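Local coordinates for serine rich repeat protein-1 (Srr-1) (PDB 4RMB) that binds keratin 4 through this surface-adhesin domain, a variant of the DEv-IgG fold, and so probably serves attachment of Streptococcus agalactiae to host cells, at residues 48-53 and 113-118; 57-62 and 107-112. All coordinates share one frame; numbering follows the deposited sequence.

Contact 1 of 2, residues 48-53 and 113-118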
loop_
_atom_site.group_PDB
_atom_site.type_symbol
_atom_site.label_atom_id
_atom_site.label_comp_id
_atom_site.label_asym_id
_atom_site.label_seq_id
_atom_site.Cartn_x
_atom_site.Cartn_y
_atom_site.Cartn_z
ATOM N N VAL B 48 -11.783 -9.296 6.173
ATOM C CA VAL B 48 -12.359 -7.956 6.165
ATOM C C VAL B 48 -13.760 -8.075 5.580
ATOM O O VAL B 48 -13.962 -8.718 4.549
ATOM C CB VAL B 48 -11.510 -6.991 5.301
ATOM C CG1 VAL B 48 -12.117 -5.599 5.312
ATOM C CG2 VAL B 48 -10.085 -6.957 5.820
ATOM N N ASN B 49 -14.727 -7.468 6.257
ATOM C CA ASN B 49 -16.113 -7.509 5.825
ATOM C C ASN B 49 -16.341 -6.503 4.703
ATOM O O ASN B 49 -16.054 -5.316 4.865
ATOM C CB ASN B 49 -17.011 -7.194 7.019
ATOM C CG ASN B 49 -18.477 -7.280 6.683
ATOM O OD1 ASN B 49 -18.852 -7.759 5.614
ATOM N ND2 ASN B 49 -19.322 -6.824 7.605
ATOM N N LEU B 50 -16.841 -6.979 3.565
ATOM C CA LEU B 50 -17.089 -6.099 2.422
ATOM C C LEU B 50 -18.569 -5.916 2.125
ATOM O O LEU B 50 -18.929 -5.282 1.135
ATOM C CB LEU B 50 -16.406 -6.650 1.163
ATOM C CG LEU B 50 -14.901 -6.888 1.249
ATOM C CD1 LEU B 50 -14.413 -7.487 -0.064
ATOM C CD2 LEU B 50 -14.182 -5.579 1.543
ATOM N N LEU B 51 -19.426 -6.459 2.980
ATOM C CA LEU B 51 -20.866 -6.362 2.771
ATOM C C LEU B 51 -21.415 -4.947 2.661
ATOM O O LEU B 51 -22.392 -4.716 1.949
ATOM C CB LEU B 51 -21.611 -7.098 3.885
ATOM C CG LEU B 51 -21.599 -8.625 3.823
ATOM C CD1 LEU B 51 -22.226 -9.190 5.091
ATOM C CD2 LEU B 51 -22.363 -9.095 2.590
ATOM N N ASN B 52 -20.801 -3.999 3.361
ATOM C CA ASN B 52 -21.276 -2.621 3.319
ATOM C C ASN B 52 -20.329 -1.701 2.558
ATOM O O ASN B 52 -20.310 -0.489 2.774
ATOM C CB ASN B 52 -21.487 -2.103 4.743
ATOM C CG ASN B 52 -22.350 -3.039 5.575
ATOM O OD1 ASN B 52 -21.868 -3.675 6.510
ATOM N ND2 ASN B 52 -23.630 -3.136 5.227
ATOM N N ALA B 53 -19.555 -2.294 1.657
ATOM C CA ALA B 53 -18.596 -1.558 0.847
ATOM C C ALA B 53 -19.277 -0.716 -0.221
ATOM O O ALA B 53 -20.274 -1.133 -0.810
ATOM C CB ALA B 53 -17.631 -2.533 0.186
ATOM N N VAL B 113 -12.854 1.125 -3.156
ATOM C CA VAL B 113 -13.705 0.335 -2.275
ATOM C C VAL B 113 -13.695 0.991 -0.898
ATOM O O VAL B 113 -12.727 0.863 -0.148
ATOM C CB VAL B 113 -13.189 -1.121 -2.164
ATOM C CG1 VAL B 113 -14.087 -1.940 -1.244
ATOM C CG2 VAL B 113 -13.153 -1.760 -3.541
ATOM N N LYS B 114 -14.770 1.707 -0.577
ATOM C CA LYS B 114 -14.868 2.391 0.709
ATOM C C LYS B 114 -15.557 1.501 1.732
ATOM O O LYS B 114 -16.696 1.073 1.537
ATOM C CB LYS B 114 -15.638 3.709 0.552
ATOM C CG LYS B 114 -15.786 4.502 1.849
ATOM C CD LYS B 114 -16.725 5.695 1.664
ATOM C CE LYS B 114 -16.080 6.825 0.879
ATOM N NZ LYS B 114 -15.098 7.592 1.703
ATOM N N ILE B 115 -14.863 1.233 2.830
ATOM C CA ILE B 115 -15.398 0.372 3.869
ATOM C C ILE B 115 -15.171 0.932 5.259
ATOM O O ILE B 115 -14.400 1.873 5.448
ATOM C CB ILE B 115 -14.739 -1.023 3.816
ATOM C CG1 ILE B 115 -13.219 -0.868 3.936
ATOM C CG2 ILE B 115 -15.112 -1.740 2.517
ATOM C CD1 ILE B 115 -12.462 -2.183 4.010
ATOM N N PRO B 116 -15.859 0.365 6.257
ATOM C CA PRO B 116 -15.683 0.841 7.627
ATOM C C PRO B 116 -14.230 0.567 7.996
ATOM O O PRO B 116 -13.686 -0.474 7.624
ATOM C CB PRO B 116 -16.648 -0.035 8.417
ATOM C CG PRO B 116 -17.741 -0.302 7.434
ATOM C CD PRO B 116 -16.973 -0.597 6.170
ATOM N N LYS B 117 -13.599 1.497 8.706
ATOM C CA LYS B 117 -12.206 1.330 9.114
ATOM C C LYS B 117 -11.998 -0.023 9.793
ATOM O O LYS B 117 -12.569 -0.292 10.847
ATOM C CB LYS B 117 -11.802 2.459 10.067
ATOM C CG LYS B 117 -11.719 3.827 9.406
ATOM C CD LYS B 117 -11.265 4.899 10.397
ATOM C CE LYS B 117 -11.182 6.269 9.733
ATOM N NZ LYS B 117 -10.812 7.355 10.708
ATOM N N GLN B 118 -11.179 -0.874 9.183
ATOM C CA GLN B 118 -10.913 -2.201 9.731
ATOM C C GLN B 118 -9.443 -2.575 9.643
ATOM O O GLN B 118 -8.708 -2.060 8.800
ATOM C CB GLN B 118 -11.700 -3.268 8.965
ATOM C CG GLN B 118 -13.204 -3.163 9.070
ATOM C CD GLN B 118 -13.905 -4.131 8.146
ATOM O OE1 GLN B 118 -13.880 -5.345 8.354
ATOM N NE2 GLN B 118 -14.531 -3.596 7.104
HETATM O O HOH W 1 -18.595 2.054 3.280
#
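Val-48 touches two residues of the 113-118 segment with its CG1 methyl: Ile-115, whose CD1 is 3.7 Å from Val-48 CG1, and, roughly at right angles to that, the amide of Gln-118, whose OE1 is 3.5 Å from the same methyl. That amide is the main polar link to the loop, because it grips Asn-49 by both backbone groups. Asn-49 N donates to Gln-118 OE1 (3.1 Å), and Gln-118 NE2 returns a nearly straight bond, 174° at the hydrogen, to Asn-49 O (3.2 Å). Both bonds lie in the acceptor's carbonyl plane, on a lone pair. NE2 also donates to Pro-116 O, so three bonds fix the rotation of the amide. The Asn-49 side chain turns back on its own loop: OD1 accepts from Leu-51 N in an Asx turn, just ahead of the type I turn from Leu-50 to Ala-53. Leu-50 brings CD2 obliquely onto CG2 of Ile-115. With chi1 at 57°, Ile-115 keeps CG2 beside its own backbone N, where this methyl also meets Ala-53 CB at 3.5 Å. Asn-52 O and Lys-114 O are joined by a water that donates to both, and Ala-53 CA makes a CH···O contact with Lys-114 O. The loop runs from strand 35-40 to strand 54-60, thus from one sheet to the other, and packs beside the end of strand 108-116. Strand 11-18 pairs with that strand's backbone, while Ile-94 of strand 93-97 touches Leu-50 and Val-113.

Contact 2 of 2, residues 57-62 and 107-112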
loop_
_atom_site.group_PDB
_atom_site.type_symbol
_atom_site.label_atom_id
_atom_site.label_comp_id
_atom_site.label_asym_id
_atom_site.label_seq_id
_atom_site.Cartn_x
_atom_site.Cartn_y
_atom_site.Cartn_z
ATOM N N ILE B 57 -15.854 2.728 -9.886
ATOM C CA ILE B 57 -14.849 2.339 -10.865
ATOM C C ILE B 57 -14.651 3.484 -11.846
ATOM O O ILE B 57 -15.619 4.018 -12.393
ATOM C CB ILE B 57 -15.280 1.083 -11.636
ATOM C CG1 ILE B 57 -15.642 -0.030 -10.644
ATOM C CG2 ILE B 57 -14.152 0.628 -12.563
ATOM C CD1 ILE B 57 -16.200 -1.283 -11.292
ATOM N N LEU B 58 -13.394 3.852 -12.065
ATOM C CA LEU B 58 -13.049 4.947 -12.963
ATOM C C LEU B 58 -12.102 4.498 -14.069
ATOM O O LEU B 58 -11.293 3.596 -13.872
ATOM C CB LEU B 58 -12.385 6.068 -12.167
ATOM C CG LEU B 58 -13.158 6.532 -10.931
ATOM C CD1 LEU B 58 -12.258 7.373 -10.048
ATOM C CD2 LEU B 58 -14.384 7.315 -11.360
ATOM N N LYS B 59 -12.211 5.137 -15.229
ATOM C CA LYS B 59 -11.353 4.839 -16.372
ATOM C C LYS B 59 -10.549 6.098 -16.689
ATOM O O LYS B 59 -11.074 7.207 -16.591
ATOM C CB LYS B 59 -12.198 4.450 -17.589
ATOM C CG LYS B 59 -11.389 4.228 -18.865
ATOM C CD LYS B 59 -12.286 3.829 -20.025
ATOM C CE LYS B 59 -11.497 3.696 -21.316
ATOM N NZ LYS B 59 -10.825 4.978 -21.682
ATOM N N THR B 60 -9.283 5.929 -17.063
ATOM C CA THR B 60 -8.426 7.071 -17.385
ATOM C C THR B 60 -7.114 6.618 -18.021
ATOM O O THR B 60 -6.946 5.442 -18.345
ATOM C CB THR B 60 -8.092 7.886 -16.121
ATOM O OG1 THR B 60 -7.383 9.075 -16.487
ATOM C CG2 THR B 60 -7.229 7.067 -15.174
ATOM N N ASN B 61 -6.187 7.556 -18.201
ATOM C CA ASN B 61 -4.889 7.238 -18.781
ATOM C C ASN B 61 -3.891 6.937 -17.670
ATOM O O ASN B 61 -3.850 7.629 -16.652
ATOM C CB ASN B 61 -4.374 8.396 -19.643
ATOM C CG ASN B 61 -5.244 8.648 -20.860
ATOM O OD1 ASN B 61 -5.781 7.713 -21.459
ATOM N ND2 ASN B 61 -5.373 9.913 -21.246
ATOM N N SER B 62 -3.086 5.902 -17.877
ATOM C CA SER B 62 -2.093 5.482 -16.895
ATOM C C SER B 62 -1.159 6.585 -16.405
ATOM O O SER B 62 -0.802 6.621 -15.227
ATOM C CB SER B 62 -1.266 4.326 -17.465
ATOM O OG SER B 62 -0.861 4.593 -18.797
ATOM N N THR B 107 -4.611 2.591 -21.378
ATOM C CA THR B 107 -5.848 2.437 -20.629
ATOM C C THR B 107 -5.573 1.959 -19.213
ATOM O O THR B 107 -4.821 1.009 -19.007
ATOM C CB THR B 107 -6.788 1.417 -21.292
ATOM O OG1 THR B 107 -7.105 1.847 -22.621
ATOM C CG2 THR B 107 -8.073 1.278 -20.483
ATOM N N SER B 108 -6.187 2.629 -18.244
ATOM C CA SER B 108 -6.034 2.275 -16.840
ATOM C C SER B 108 -7.364 2.489 -16.134
ATOM O O SER B 108 -8.205 3.251 -16.599
ATOM C CB SER B 108 -4.961 3.144 -16.176
ATOM O OG SER B 108 -3.705 2.979 -16.813
ATOM N N TYR B 109 -7.554 1.808 -15.012
ATOM C CA TYR B 109 -8.779 1.944 -14.237
ATOM C C TYR B 109 -8.390 2.135 -12.785
ATOM O O TYR B 109 -7.258 1.863 -12.396
ATOM C CB TYR B 109 -9.639 0.681 -14.345
ATOM C CG TYR B 109 -10.147 0.372 -15.733
ATOM C CD1 TYR B 109 -11.250 1.042 -16.258
ATOM C CD2 TYR B 109 -9.519 -0.588 -16.525
ATOM C CE1 TYR B 109 -11.718 0.764 -17.539
ATOM C CE2 TYR B 109 -9.976 -0.873 -17.808
ATOM C CZ TYR B 109 -11.075 -0.193 -18.307
ATOM O OH TYR B 109 -11.522 -0.467 -19.576
ATOM N N VAL B 110 -9.331 2.624 -11.988
ATOM C CA VAL B 110 -9.102 2.801 -10.566
ATOM C C VAL B 110 -10.347 2.288 -9.886
ATOM O O VAL B 110 -11.455 2.721 -10.205
ATOM C CB VAL B 110 -8.905 4.276 -10.169
ATOM C CG1 VAL B 110 -8.704 4.378 -8.663
ATOM C CG2 VAL B 110 -7.702 4.851 -10.898
ATOM N N VAL B 111 -10.178 1.334 -8.982
ATOM C CA VAL B 111 -11.321 0.800 -8.272
ATOM C C VAL B 111 -11.244 1.307 -6.852
ATOM O O VAL B 111 -10.241 1.119 -6.168
ATOM C CB VAL B 111 -11.333 -0.738 -8.260
ATOM C CG1 VAL B 111 -12.543 -1.237 -7.481
ATOM C CG2 VAL B 111 -11.377 -1.267 -9.697
ATOM N N LEU B 112 -12.305 1.971 -6.418
ATOM C CA LEU B 112 -12.352 2.516 -5.074
ATOM C C LEU B 112 -13.336 1.712 -4.244
ATOM O O LEU B 112 -14.510 1.623 -4.588
ATOM C CB LEU B 112 -12.792 3.979 -5.121
ATOM C CG LEU B 112 -11.941 4.926 -5.969
ATOM C CD1 LEU B 112 -12.643 6.267 -6.086
ATOM C CD2 LEU B 112 -10.566 5.092 -5.335
#
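Two antiparallel strands, 54-60 and 108-116, pair here at the middle of a four-stranded sheet, in a buried stretch of the domain. Leu-58 and Val-110 form one hydrogen-bonded pair, with Leu-58 N to Val-110 O and Val-110 N to Leu-58 O both 2.9 Å. Thr-60 and Ser-108 repeat the pattern; the non-hydrogen-bonded pair Lys-59 with Tyr-109 lies between them, and Ile-57 with Val-111, of the same kind, precedes Leu-58. Leu-58 O has a second neighbour, the CA of Tyr-109 at 3.0 Å, in a CH···O contact. This ladder belongs to one of the two main sheets of the variant DEv-IgG fold; strand 11-18 continues it beyond 108-116, and strand 79-80 beyond 54-60. On the face of Ile-57 and Val-111, which both touch Ile-96 of strand 93-97, Lys-59 passes its aliphatic chain obliquely by the CD1-CE1 side of the Tyr-109 ring. Lys-59 CB comes to 3.7 Å from Tyr-109 CE1, and CG, anti to the backbone N (chi1 175°), follows along the same ring atom. Leu-58 O sits at the ring's edge, near its plane. Trp-98 stacks on Tyr-109, and Tyr-85 meets it edge-to-face. The other face carries Leu-58, whose CD1 reaches Leu-112 CD1 at 4.1 Å. Further along that face the hydroxyls find partners beyond the ladder: Thr-60 OG1 bonds to Glu-77 O, and Ser-108 OG to Asn-19 O.

In the fold
Strand 108-116 serves both contacts: its first half pairs in contact 2, and its far end, with the residues that follow, receives the loop of contact 1. The centres are about 20 Å apart, and the chain's centre lies between them. Contact 2 is buried and held by a regular run of backbone bonds between neighbouring strands, with apolar and aromatic packing on its faces. Contact 1 is only partly buried, and there a side-chain amide and a water do the polar work while methyl groups of Val-48, Leu-50, Ala-53, Val-113 and Ile-115 make the apolar contacts. In sequence, both segments of contact 2 fall between those of contact 1.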